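Long-range contacts in putative metal-dependent isothiocyanate hydrolase SaxA (PDB 6BRM), which probably hydrolyses isothiocyanates, using two zinc ions held in a metallo-beta-lactamase-type fold: residues Tyr15-Phe20 with Phe151-Lys157; Val108-Glu112 with Thr120-Thr124; His128-Leu133 with Tyr195-Ile199; Arg232-Arg236 with Ile248-Asp253. All coordinates share one frame; numbering follows the deposited sequence.

Contact 1 (Tyr15-Phe20 with Phe151-Lys157)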
loop_
_atom_site.group_PDB
_atom_site.type_symbol
_atom_site.label_atom_id
_atom_site.label_comp_id
_atom_site.label_asym_id
_atom_site.label_seq_id
_atom_site.Cartn_x
_atom_site.Cartn_y
_atom_site.Cartn_z
ATOM N N TYR B 15 15.047 -10.812 21.431
ATOM C CA TYR B 15 15.824 -10.465 20.233
ATOM C C TYR B 15 16.963 -9.506 20.592
ATOM O O TYR B 15 16.718 -8.409 21.107
ATOM C CB TYR B 15 14.896 -9.823 19.192
ATOM C CG TYR B 15 15.472 -9.730 17.789
ATOM C CD1 TYR B 15 16.407 -8.748 17.457
ATOM C CD2 TYR B 15 15.066 -10.609 16.787
ATOM C CE1 TYR B 15 16.930 -8.658 16.176
ATOM C CE2 TYR B 15 15.586 -10.524 15.502
ATOM C CZ TYR B 15 16.518 -9.542 15.203
ATOM O OH TYR B 15 17.044 -9.445 13.939
ATOM N N ALA B 16 18.199 -9.933 20.319
ATOM C CA ALA B 16 19.410 -9.126 20.532
ATOM C C ALA B 16 19.598 -8.682 21.990
ATOM O O ALA B 16 19.947 -7.529 22.270
ATOM C CB ALA B 16 19.426 -7.928 19.584
ATOM N N GLY B 17 19.373 -9.619 22.908
ATOM C CA GLY B 17 19.482 -9.363 24.340
ATOM C C GLY B 17 18.391 -8.490 24.934
ATOM O O GLY B 17 18.575 -7.952 26.021
ATOM N N LYS B 18 17.260 -8.360 24.233
ATOM C CA LYS B 18 16.119 -7.540 24.674
ATOM C C LYS B 18 14.835 -8.336 24.488
ATOM O O LYS B 18 14.724 -9.098 23.530
ATOM C CB LYS B 18 16.018 -6.245 23.860
ATOM C CG LYS B 18 17.263 -5.371 23.870
ATOM C CD LYS B 18 17.572 -4.812 25.255
ATOM C CE LYS B 18 18.774 -3.875 25.242
ATOM N NZ LYS B 18 19.967 -4.441 24.547
ATOM N N LYS B 19 13.878 -8.153 25.401
ATOM C CA LYS B 19 12.570 -8.817 25.334
ATOM C C LYS B 19 11.464 -7.818 24.995
ATOM O O LYS B 19 11.429 -6.716 25.543
ATOM C CB LYS B 19 12.240 -9.482 26.666
ATOM C CG LYS B 19 13.102 -10.688 26.999
ATOM C CD LYS B 19 12.549 -11.452 28.196
ATOM C CE LYS B 19 11.367 -12.335 27.812
ATOM N NZ LYS B 19 10.787 -13.059 28.977
ATOM N N PHE B 20 10.565 -8.220 24.097
ATOM C CA PHE B 20 9.399 -7.420 23.717
ATOM C C PHE B 20 8.138 -8.244 23.906
ATOM O O PHE B 20 8.184 -9.471 23.829
ATOM C CB PHE B 20 9.483 -6.996 22.247
ATOM C CG PHE B 20 10.782 -6.350 21.875
ATOM C CD1 PHE B 20 11.058 -5.043 22.264
ATOM C CD2 PHE B 20 11.735 -7.046 21.145
ATOM C CE1 PHE B 20 12.259 -4.439 21.926
ATOM C CE2 PHE B 20 12.939 -6.448 20.804
ATOM C CZ PHE B 20 13.201 -5.143 21.194
ATOM N N PHE B 151 12.617 -6.897 12.280
ATOM C CA PHE B 151 13.691 -6.753 13.266
ATOM C C PHE B 151 15.011 -7.154 12.618
ATOM O O PHE B 151 15.129 -8.256 12.089
ATOM C CB PHE B 151 13.425 -7.630 14.488
ATOM C CG PHE B 151 12.302 -7.141 15.354
ATOM C CD1 PHE B 151 10.993 -7.513 15.093
ATOM C CD2 PHE B 151 12.557 -6.317 16.443
ATOM C CE1 PHE B 151 9.953 -7.066 15.898
ATOM C CE2 PHE B 151 11.527 -5.860 17.250
ATOM C CZ PHE B 151 10.221 -6.236 16.977
ATOM N N THR B 152 15.999 -6.261 12.686
ATOM C CA THR B 152 17.284 -6.420 12.000
ATOM C C THR B 152 18.411 -6.239 13.015
ATOM O O THR B 152 18.365 -5.321 13.836
ATOM C CB THR B 152 17.376 -5.418 10.813
ATOM O OG1 THR B 152 16.892 -6.056 9.624
ATOM C CG2 THR B 152 18.787 -4.908 10.548
ATOM N N HIS B 153 19.402 -7.131 12.953
ATOM C CA HIS B 153 20.599 -7.093 13.812
ATOM C C HIS B 153 21.585 -8.161 13.331
ATOM O O HIS B 153 21.164 -9.238 12.912
ATOM C CB HIS B 153 20.233 -7.374 15.279
ATOM C CG HIS B 153 21.277 -6.946 16.268
ATOM N ND1 HIS B 153 22.471 -7.611 16.432
ATOM C CD2 HIS B 153 21.291 -5.930 17.161
ATOM C CE1 HIS B 153 23.184 -7.015 17.369
ATOM N NE2 HIS B 153 22.491 -5.990 17.827
ATOM N N HIS B 154 22.884 -7.865 13.369
ATOM C CA HIS B 154 23.928 -8.914 13.273
ATOM C C HIS B 154 23.872 -9.828 14.516
ATOM O O HIS B 154 23.202 -9.506 15.491
ATOM C CB HIS B 154 25.331 -8.307 13.061
ATOM C CG HIS B 154 25.862 -7.519 14.225
ATOM N ND1 HIS B 154 26.862 -7.994 15.047
ATOM C CD2 HIS B 154 25.557 -6.280 14.683
ATOM C CE1 HIS B 154 27.140 -7.089 15.970
ATOM N NE2 HIS B 154 26.361 -6.040 15.773
ATOM N N ASP B 155 24.536 -10.980 14.470
ATOM C CA ASP B 155 24.387 -12.027 15.520
ATOM C C ASP B 155 22.980 -12.660 15.602
ATOM O O ASP B 155 22.734 -13.482 16.489
ATOM C CB ASP B 155 24.759 -11.518 16.935
ATOM C CG ASP B 155 26.035 -10.695 16.970
ATOM O OD1 ASP B 155 26.801 -10.703 15.981
ATOM O OD2 ASP B 155 26.268 -10.043 18.010
ATOM N N GLU B 156 22.078 -12.304 14.683
ATOM C CA GLU B 156 20.664 -12.671 14.790
ATOM C C GLU B 156 20.016 -12.653 13.400
ATOM O O GLU B 156 20.294 -11.763 12.594
ATOM C CB GLU B 156 19.934 -11.700 15.731
ATOM C CG GLU B 156 18.716 -12.292 16.429
ATOM C CD GLU B 156 19.010 -12.826 17.825
ATOM O OE1 GLU B 156 19.016 -14.061 18.003
ATOM O OE2 GLU B 156 19.230 -12.015 18.749
ATOM N N LYS B 157 19.163 -13.636 13.121
ATOM C CA LYS B 157 18.434 -13.683 11.851
ATOM C C LYS B 157 17.373 -12.588 11.794
ATOM O O LYS B 157 16.942 -12.068 12.831
ATOM C CB LYS B 157 17.776 -15.051 11.644
ATOM C CG LYS B 157 18.764 -16.198 11.501
ATOM C CD LYS B 157 18.058 -17.494 11.144
ATOM C CE LYS B 157 19.026 -18.531 10.601
ATOM N NZ LYS B 157 18.302 -19.742 10.119
#

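Contact 2 (Val108-Glu112 with Thr120-Thr124)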
loop_
_atom_site.group_PDB
_atom_site.type_symbol
_atom_site.label_atom_id
_atom_site.label_comp_id
_atom_site.label_asym_id
_atom_site.label_seq_id
_atom_site.Cartn_x
_atom_site.Cartn_y
_atom_site.Cartn_z
ATOM N N VAL B 108 6.417 6.637 19.279
ATOM C CA VAL B 108 5.838 6.340 17.972
ATOM C C VAL B 108 6.937 5.765 17.091
ATOM O O VAL B 108 8.009 6.356 16.977
ATOM C CB VAL B 108 5.268 7.609 17.299
ATOM C CG1 VAL B 108 4.624 7.270 15.955
ATOM C CG2 VAL B 108 4.272 8.302 18.222
ATOM N N LEU B 109 6.669 4.611 16.482
ATOM C CA LEU B 109 7.603 4.002 15.540
ATOM C C LEU B 109 7.654 4.831 14.267
ATOM O O LEU B 109 6.625 5.072 13.636
ATOM C CB LEU B 109 7.213 2.551 15.193
ATOM C CG LEU B 109 7.980 1.388 15.837
ATOM C CD1 LEU B 109 8.293 1.649 17.298
ATOM C CD2 LEU B 109 7.204 0.085 15.679
ATOM N N LYS B 110 8.856 5.270 13.902
ATOM C CA LYS B 110 9.097 5.840 12.583
ATOM C C LYS B 110 9.198 4.692 11.590
ATOM O O LYS B 110 9.200 3.521 11.980
ATOM C CB LYS B 110 10.373 6.678 12.578
ATOM C CG LYS B 110 10.308 7.877 13.512
ATOM C CD LYS B 110 11.599 8.675 13.501
ATOM C CE LYS B 110 11.594 9.735 14.592
ATOM N NZ LYS B 110 10.477 10.711 14.448
ATOM N N ASP B 111 9.274 5.030 10.307
ATOM C CA ASP B 111 9.442 4.027 9.250
ATOM C C ASP B 111 10.739 3.235 9.413
ATOM O O ASP B 111 10.785 2.055 9.074
ATOM C CB ASP B 111 9.388 4.683 7.868
ATOM C CG ASP B 111 8.009 5.219 7.536
ATOM O OD1 ASP B 111 7.368 5.816 8.428
ATOM O OD2 ASP B 111 7.556 5.038 6.384
ATOM N N GLU B 112 11.781 3.896 9.924
ATOM C CA GLU B 112 13.045 3.252 10.291
ATOM C C GLU B 112 13.430 3.684 11.700
ATOM O O GLU B 112 13.333 4.864 12.024
ATOM C CB GLU B 112 14.148 3.648 9.310
ATOM C CG GLU B 112 13.774 3.441 7.847
ATOM C CD GLU B 112 14.972 3.435 6.917
ATOM O OE1 GLU B 112 14.910 2.734 5.886
ATOM O OE2 GLU B 112 15.979 4.121 7.212
ATOM N N THR B 120 17.785 -2.592 14.585
ATOM C CA THR B 120 16.978 -1.758 13.707
ATOM C C THR B 120 15.571 -2.344 13.668
ATOM O O THR B 120 15.418 -3.560 13.521
ATOM C CB THR B 120 17.558 -1.732 12.279
ATOM O OG1 THR B 120 18.957 -1.428 12.335
ATOM C CG2 THR B 120 16.857 -0.693 11.422
ATOM N N ILE B 121 14.558 -1.483 13.799
ATOM C CA ILE B 121 13.152 -1.887 13.712
ATOM C C ILE B 121 12.476 -1.074 12.613
ATOM O O ILE B 121 12.346 0.141 12.736
ATOM C CB ILE B 121 12.414 -1.677 15.056
ATOM C CG1 ILE B 121 12.955 -2.649 16.112
ATOM C CG2 ILE B 121 10.906 -1.877 14.893
ATOM C CD1 ILE B 121 12.501 -2.344 17.524
ATOM N N TYR B 122 12.048 -1.749 11.550
ATOM C CA TYR B 122 11.343 -1.101 10.443
ATOM C C TYR B 122 9.835 -1.313 10.576
ATOM O O TYR B 122 9.386 -2.446 10.773
ATOM C CB TYR B 122 11.800 -1.666 9.098
ATOM C CG TYR B 122 13.278 -1.536 8.799
ATOM C CD1 TYR B 122 13.785 -0.393 8.177
ATOM C CD2 TYR B 122 14.167 -2.571 9.100
ATOM C CE1 TYR B 122 15.139 -0.273 7.883
ATOM C CE2 TYR B 122 15.520 -2.465 8.806
ATOM C CZ TYR B 122 16.003 -1.314 8.201
ATOM O OH TYR B 122 17.343 -1.206 7.912
ATOM N N LYS B 123 9.071 -0.225 10.453
ATOM C CA LYS B 123 7.609 -0.259 10.457
ATOM C C LYS B 123 7.121 -0.392 9.013
ATOM O O LYS B 123 7.558 0.366 8.145
ATOM C CB LYS B 123 7.052 1.025 11.088
ATOM C CG LYS B 123 5.537 1.059 11.250
ATOM C CD LYS B 123 5.047 2.302 11.990
ATOM C CE LYS B 123 5.196 3.587 11.184
ATOM N NZ LYS B 123 4.406 3.570 9.921
ATOM N N THR B 124 6.208 -1.340 8.781
ATOM C CA THR B 124 5.709 -1.698 7.445
ATOM C C THR B 124 4.248 -1.284 7.257
ATOM O O THR B 124 3.476 -1.269 8.220
ATOM C CB THR B 124 5.774 -3.224 7.245
ATOM O OG1 THR B 124 7.015 -3.726 7.751
ATOM C CG2 THR B 124 5.636 -3.594 5.775
#

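Contact 3 (His128-Leu133 with Tyr195-Ile199). With ZN (zinc ion), chain L.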
loop_
_atom_site.group_PDB
_atom_site.type_symbol
_atom_site.label_atom_id
_atom_site.label_comp_id
_atom_site.label_asym_id
_atom_site.label_seq_id
_atom_site.Cartn_x
_atom_site.Cartn_y
_atom_site.Cartn_z
ATOM N N HIS B 128 -5.494 -3.831 5.991
ATOM C CA HIS B 128 -6.346 -4.653 6.859
ATOM C C HIS B 128 -7.725 -4.834 6.211
ATOM O O HIS B 128 -8.749 -4.435 6.770
ATOM C CB HIS B 128 -6.455 -3.981 8.241
ATOM C CG HIS B 128 -6.845 -4.906 9.355
ATOM N ND1 HIS B 128 -7.468 -6.118 9.145
ATOM C CD2 HIS B 128 -6.722 -4.773 10.697
ATOM C CE1 HIS B 128 -7.698 -6.698 10.312
ATOM N NE2 HIS B 128 -7.264 -5.899 11.269
ATOM N N GLY B 129 -7.749 -5.456 5.036
ATOM C CA GLY B 129 -8.970 -5.560 4.233
ATOM C C GLY B 129 -8.693 -5.573 2.746
ATOM O O GLY B 129 -7.579 -5.288 2.310
ATOM N N SER B 130 -9.723 -5.906 1.973
ATOM C CA SER B 130 -9.657 -5.889 0.508
ATOM C C SER B 130 -9.671 -4.460 -0.032
ATOM O O SER B 130 -9.995 -3.521 0.691
ATOM C CB SER B 130 -10.845 -6.650 -0.078
ATOM O OG SER B 130 -12.065 -6.026 0.293
ATOM N N ASN B 131 -9.336 -4.312 -1.310
ATOM C CA ASN B 131 -9.395 -3.016 -2.005
ATOM C C ASN B 131 -10.785 -2.381 -1.961
ATOM O O ASN B 131 -10.906 -1.163 -1.818
ATOM C CB ASN B 131 -8.959 -3.169 -3.471
ATOM C CG ASN B 131 -7.465 -3.386 -3.622
ATOM O OD1 ASN B 131 -6.737 -3.504 -2.640
ATOM N ND2 ASN B 131 -7.001 -3.436 -4.863
ATOM N N GLU B 132 -11.818 -3.216 -2.073
ATOM C CA GLU B 132 -13.211 -2.749 -2.096
ATOM C C GLU B 132 -13.599 -2.172 -0.738
ATOM O O GLU B 132 -14.170 -1.082 -0.661
ATOM C CB GLU B 132 -14.192 -3.879 -2.470
ATOM C CG GLU B 132 -13.816 -4.773 -3.657
ATOM C CD GLU B 132 -13.239 -4.021 -4.848
ATOM O OE1 GLU B 132 -13.774 -2.946 -5.203
ATOM O OE2 GLU B 132 -12.252 -4.517 -5.435
ATOM N N LEU B 133 -13.264 -2.904 0.324
ATOM C CA LEU B 133 -13.519 -2.471 1.702
ATOM C C LEU B 133 -13.053 -1.042 1.991
ATOM O O LEU B 133 -13.762 -0.288 2.652
ATOM C CB LEU B 133 -12.865 -3.438 2.698
ATOM C CG LEU B 133 -13.171 -3.198 4.187
ATOM C CD1 LEU B 133 -13.465 -4.509 4.911
ATOM C CD2 LEU B 133 -12.052 -2.441 4.892
ATOM N N TYR B 195 -17.314 -7.888 1.856
ATOM C CA TYR B 195 -16.049 -7.419 1.255
ATOM C C TYR B 195 -14.875 -8.419 1.313
ATOM O O TYR B 195 -13.732 -8.048 1.036
ATOM C CB TYR B 195 -15.642 -6.074 1.882
ATOM C CG TYR B 195 -16.583 -4.933 1.541
ATOM C CD1 TYR B 195 -16.694 -4.464 0.230
ATOM C CD2 TYR B 195 -17.352 -4.310 2.526
ATOM C CE1 TYR B 195 -17.547 -3.418 -0.095
ATOM C CE2 TYR B 195 -18.208 -3.262 2.210
ATOM C CZ TYR B 195 -18.302 -2.820 0.901
ATOM O OH TYR B 195 -19.150 -1.785 0.585
ATOM N N GLY B 196 -15.146 -9.680 1.649
ATOM C CA GLY B 196 -14.117 -10.723 1.617
ATOM C C GLY B 196 -13.150 -10.651 2.788
ATOM O O GLY B 196 -13.365 -9.860 3.709
ATOM N N PRO B 197 -12.075 -11.476 2.761
ATOM C CA PRO B 197 -11.103 -11.584 3.864
ATOM C C PRO B 197 -10.484 -10.259 4.328
ATOM O O PRO B 197 -10.229 -9.375 3.503
ATOM C CB PRO B 197 -10.021 -12.504 3.291
ATOM C CG PRO B 197 -10.734 -13.341 2.292
ATOM C CD PRO B 197 -11.782 -12.449 1.688
ATOM N N ILE B 198 -10.273 -10.141 5.642
ATOM C CA ILE B 198 -9.680 -8.947 6.272
ATOM C C ILE B 198 -8.247 -9.153 6.792
ATOM O O ILE B 198 -7.570 -8.172 7.134
ATOM C CB ILE B 198 -10.565 -8.387 7.419
ATOM C CG1 ILE B 198 -10.869 -9.454 8.482
ATOM C CG2 ILE B 198 -11.861 -7.821 6.855
ATOM C CD1 ILE B 198 -11.274 -8.883 9.822
ATOM N N ILE B 199 -7.810 -10.412 6.876
ATOM C CA ILE B 199 -6.431 -10.774 7.205
ATOM C C ILE B 199 -6.016 -11.982 6.341
ATOM O O ILE B 199 -6.780 -12.407 5.468
ATOM C CB ILE B 199 -6.259 -11.050 8.726
ATOM C CG1 ILE B 199 -7.209 -12.153 9.212
ATOM C CG2 ILE B 199 -6.486 -9.777 9.537
ATOM C CD1 ILE B 199 -6.957 -12.576 10.645
HETATM ZN ZN ZN L . -6.908 -5.946 13.435
HETATM O O HOH W 1 -7.938 -7.289 14.820
#

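Contact 4 (Arg232-Arg236 with Ile248-Asp253)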
loop_
_atom_site.group_PDB
_atom_site.type_symbol
_atom_site.label_atom_id
_atom_site.label_comp_id
_atom_site.label_asym_id
_atom_site.label_seq_id
_atom_site.Cartn_x
_atom_site.Cartn_y
_atom_site.Cartn_z
ATOM N N ARG B 232 -5.952 -24.715 13.098
ATOM C CA ARG B 232 -4.625 -25.376 13.157
ATOM C C ARG B 232 -4.540 -26.604 12.248
ATOM O O ARG B 232 -3.627 -26.716 11.424
ATOM C CB ARG B 232 -4.289 -25.817 14.601
ATOM C CG ARG B 232 -3.062 -25.174 15.245
ATOM C CD ARG B 232 -3.233 -23.701 15.600
ATOM N NE ARG B 232 -2.832 -23.408 16.985
ATOM C CZ ARG B 232 -2.460 -22.213 17.460
ATOM N NH1 ARG B 232 -2.123 -22.096 18.745
ATOM N NH2 ARG B 232 -2.407 -21.132 16.681
ATOM N N ALA B 233 -5.501 -27.511 12.422
ATOM C CA ALA B 233 -5.576 -28.764 11.665
ATOM C C ALA B 233 -5.740 -28.565 10.156
ATOM O O ALA B 233 -5.170 -29.324 9.375
ATOM C CB ALA B 233 -6.710 -29.630 12.203
ATOM N N GLU B 234 -6.513 -27.555 9.756
ATOM C CA GLU B 234 -6.725 -27.250 8.338
ATOM C C GLU B 234 -5.453 -26.737 7.655
ATOM O O GLU B 234 -5.167 -27.125 6.523
ATOM C CB GLU B 234 -7.854 -26.226 8.149
ATOM C CG GLU B 234 -8.409 -26.191 6.725
ATOM C CD GLU B 234 -9.213 -24.941 6.394
ATOM O OE1 GLU B 234 -9.622 -24.202 7.317
ATOM O OE2 GLU B 234 -9.442 -24.701 5.187
ATOM N N LEU B 235 -4.710 -25.860 8.334
ATOM C CA LEU B 235 -3.476 -25.284 7.781
ATOM C C LEU B 235 -2.358 -26.320 7.645
ATOM O O LEU B 235 -1.594 -26.279 6.678
ATOM C CB LEU B 235 -2.984 -24.107 8.633
ATOM C CG LEU B 235 -1.803 -23.291 8.082
ATOM C CD1 LEU B 235 -2.193 -22.540 6.817
ATOM C CD2 LEU B 235 -1.276 -22.327 9.134
ATOM N N ARG B 236 -2.254 -27.224 8.621
ATOM C CA ARG B 236 -1.329 -28.356 8.532
ATOM C C ARG B 236 -1.718 -29.293 7.384
ATOM O O ARG B 236 -0.855 -29.730 6.622
ATOM C CB ARG B 236 -1.278 -29.122 9.856
ATOM C CG ARG B 236 -0.248 -30.248 9.890
ATOM C CD ARG B 236 0.461 -30.317 11.235
ATOM N NE ARG B 236 1.407 -29.209 11.408
ATOM C CZ ARG B 236 1.933 -28.805 12.570
ATOM N NH1 ARG B 236 1.624 -29.399 13.726
ATOM N NH2 ARG B 236 2.781 -27.781 12.575
ATOM N N ILE B 248 6.210 -24.777 7.292
ATOM C CA ILE B 248 5.130 -24.038 7.962
ATOM C C ILE B 248 5.081 -24.432 9.443
ATOM O O ILE B 248 4.556 -25.491 9.799
ATOM C CB ILE B 248 3.745 -24.283 7.297
ATOM C CG1 ILE B 248 3.821 -24.157 5.765
ATOM C CG2 ILE B 248 2.697 -23.329 7.862
ATOM C CD1 ILE B 248 4.540 -22.929 5.252
ATOM N N LEU B 249 5.648 -23.577 10.293
ATOM C CA LEU B 249 5.558 -23.739 11.746
ATOM C C LEU B 249 4.183 -23.272 12.225
ATOM O O LEU B 249 3.756 -22.163 11.901
ATOM C CB LEU B 249 6.666 -22.955 12.466
ATOM C CG LEU B 249 8.016 -23.650 12.694
ATOM C CD1 LEU B 249 7.917 -24.663 13.827
ATOM C CD2 LEU B 249 8.539 -24.310 11.427
ATOM N N ILE B 250 3.494 -24.127 12.982
ATOM C CA ILE B 250 2.164 -23.820 13.513
ATOM C C ILE B 250 2.186 -24.123 15.016
ATOM O O ILE B 250 1.751 -25.193 15.448
ATOM C CB ILE B 250 1.040 -24.617 12.798
ATOM C CG1 ILE B 250 1.257 -24.654 11.279
ATOM C CG2 ILE B 250 -0.314 -23.991 13.102
ATOM C CD1 ILE B 250 0.287 -25.551 10.542
ATOM N N PRO B 251 2.697 -23.174 15.823
ATOM C CA PRO B 251 2.960 -23.456 17.230
ATOM C C PRO B 251 1.698 -23.489 18.086
ATOM O O PRO B 251 0.714 -22.804 17.782
ATOM C CB PRO B 251 3.830 -22.273 17.648
ATOM C CG PRO B 251 3.282 -21.143 16.846
ATOM C CD PRO B 251 2.895 -21.744 15.519
ATOM N N ALA B 252 1.752 -24.275 19.159
ATOM C CA ALA B 252 0.705 -24.274 20.177
ATOM C C ALA B 252 0.801 -22.997 21.005
ATOM O O ALA B 252 1.793 -22.267 20.925
ATOM C CB ALA B 252 0.835 -25.498 21.073
ATOM N N ASP B 253 -0.237 -22.727 21.790
ATOM C CA ASP B 253 -0.213 -21.620 22.742
ATOM C C ASP B 253 0.772 -21.953 23.859
ATOM O O ASP B 253 0.608 -22.960 24.551
ATOM C CB ASP B 253 -1.611 -21.362 23.313
ATOM C CG ASP B 253 -2.539 -20.688 22.313
ATOM O OD1 ASP B 253 -2.266 -20.737 21.094
ATOM O OD2 ASP B 253 -3.545 -20.100 22.752
HETATM O O HOH W 2 3.054 -27.853 9.387
#

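Contact 1 (Tyr15-Phe20 with Phe151-Lys157)
The phenol oxygen of Y15 faces two backbone carbonyls: OH is 2.8 Å from K157 O and 2.9 Å from F151 O, both within its reach. A second polar link runs from A16 N to E156 OE2, 2.8 Å long with an N-H...O angle of 148°, entering on the anti side of the carboxylate and 30° out of its plane. The other oxygen, E156 OE1, takes a hydrogen bond from the amino terminus at M1. Backbone bonds pair Y15 with K18 across A16 and G17, whose positive phi and psi values fit a type I' turn. This hairpin joins strands 10-15 and 18-22 of one sheet of the sandwich, while H153-K157 turn from strand 148-152 toward strand 159-163 of the other. With CG anti to the backbone N (chi1 -165°), Y15 reaches into that second turn, where CH-pi contacts cover both ring faces: F151 CB on one, E156 CG on the other, each 3.8 Å from the Y15 ring centroid. A16 CB sits over the H153 ring, 3.7 Å from H153 CD2. Deeper in, F20 CE2 meets F151 CE2 at 3.9 Å, completing an aromatic cluster with Y15.

Contact 2 (Val108-Glu112 with Thr120-Thr124)
K123 and D111 join through their backbones, K123 N donating to D111 O over 3.2 Å with an angle of 148° at the hydrogen. The same carbonyl oxygen has Y122 CA 3.5 Å away in a CA-H...O contact. L109-E112 form the link by which the chain leaves strand 106-108, at the edge of one sheet of the sandwich, and enters strand 112-114, at the edge of the other; strand 120-124 is the antiparallel neighbour of 112-114. Around the backbone bond lies the aliphatic part of K123. Its CB is 3.4 Å from K110 O, and its CD is 3.9 Å from L109 CB. L109 CD2 packs loosely on I121 CG2 at 4.3 Å. Bends at chi3 and chi4 then curl the K123 chain around the loop, leaving K123 NZ 4.0 Å from D111 OD1, a distance at which the opposite charges may attract without forming a salt bridge. On another side, E112 brings its carboxylate to the edge of the Y122 ring, OE1 being 3.6 Å from CE1, with the two planes 79° apart. Outer partners position this carboxylate: R177, from helix 169-178, forms a salt bridge with OE1, and H114 hydrogen-bonds OE2. N113 adds a side-chain clasp, its ND2 hydrogen-bonding both K110 O and I121 O.

Contact 3 (His128-Leu133 with Tyr195-Ile199)
H128 has both ring nitrogens occupied. ND1 donates to I198 O over 2.9 Å at an N-H...O angle of 143°, with the acceptor tilted 18° from the ring plane, while NE2 binds zinc at 2.2 Å. The carbonyl of I198 therefore helps fix the rotation of the imidazole as a second-shell group. With CG anti to the backbone N (chi1 -159°), the ring extends from the loop to the metal, and the I199 side chain lies beside it, pointing the same way, with CG2 nearest the ring at CE1. H67, H69, D164 and water 1 complete this zinc's ligands; D164 also binds the second zinc with D71, H72 and H221, giving the dinuclear centre of the metallo-beta-lactamase superfamily. Farther along the two segments, the hydroxyl of S130 has two uses. OG donates to Y195 O over 2.7 Å, in the carbonyl plane, and accepts a weak bond from L133 N of its own segment at 3.3 Å. Y195 N is in turn satisfied by N192 OD1. Apolar contacts fill in around these bonds: L133 CA lies over one face of the Y195 ring, L133 CB meets Y195 CB at 3.9 Å, and L133 CD1 reaches I198 CG2 at 4.2 Å. E132 touches Y195 CD1 through CB at 3.7 Å, while its carboxylate turns outward to form a salt bridge with R207 of the second subunit.

Contact 4 (Arg232-Arg236 with Ile248-Asp253)
The beta-alpha-beta unit made of strand 216-220, helix 232-241 and strand 248-249 is closed here, where I250, just past the last strand, packs against the first turn of the helix. Its two branches have different partners. CG2, anti to the backbone N, lies 3.7 Å from R232 CG; CG1 extends CD1 to the helix, where CD1 is 3.8 Å from L235 CD2 and 3.6 Å from R236 N. R236 folds back over this isoleucine, bent at chi2 and chi3, and its NH2 comes within 3.6 Å of I250 CB. The polar end of R236 is linked to the strand through water 2, which accepts from R236 NE at 2.9 Å and donates to I248 O at 2.8 Å. R232, like R236, runs past I250 in the opposite direction to it, and forms a salt bridge with D253, NH1 to OD1 being 2.7 Å. An N-H...O angle of 119° makes the hydrogen-bond component weak, and the guanidinium and carboxylate planes stand 72° apart. P251 O lies over one face of that guanidinium, too poorly angled for a hydrogen bond. Beneath the helix, L235 and I250 both rest on A219 of strand 216-220, and L235 and I248 share T205 of helix 203-211. Beyond the strand, P251 touches Q5 and D253 touches R7, both of strand 2-7, in the other sheet.

How the contacts relate
Contacts 1, 2 and 4 reach the same mixed sheet, contact 2 at one edge strand and contact 4 at the other, 29 Å apart between centres. Contacts 1 and 2 touch: T152 N lies 2.9 Å from T120 O, a probable hydrogen bond between neighbouring strands, and F151 packs on I121. Contact 3, its centre 33 Å from that of contact 1, stands apart from the two large sheets and alone meets the second subunit. All four are partly buried; contact 1 alone has no exposed touching residue. Chemistry differs with place: aromatic packing at the turns, a lysine-wrapped backbone bond at the sheet edge, coordination at the metal site, arginines around isoleucine between helix and strand.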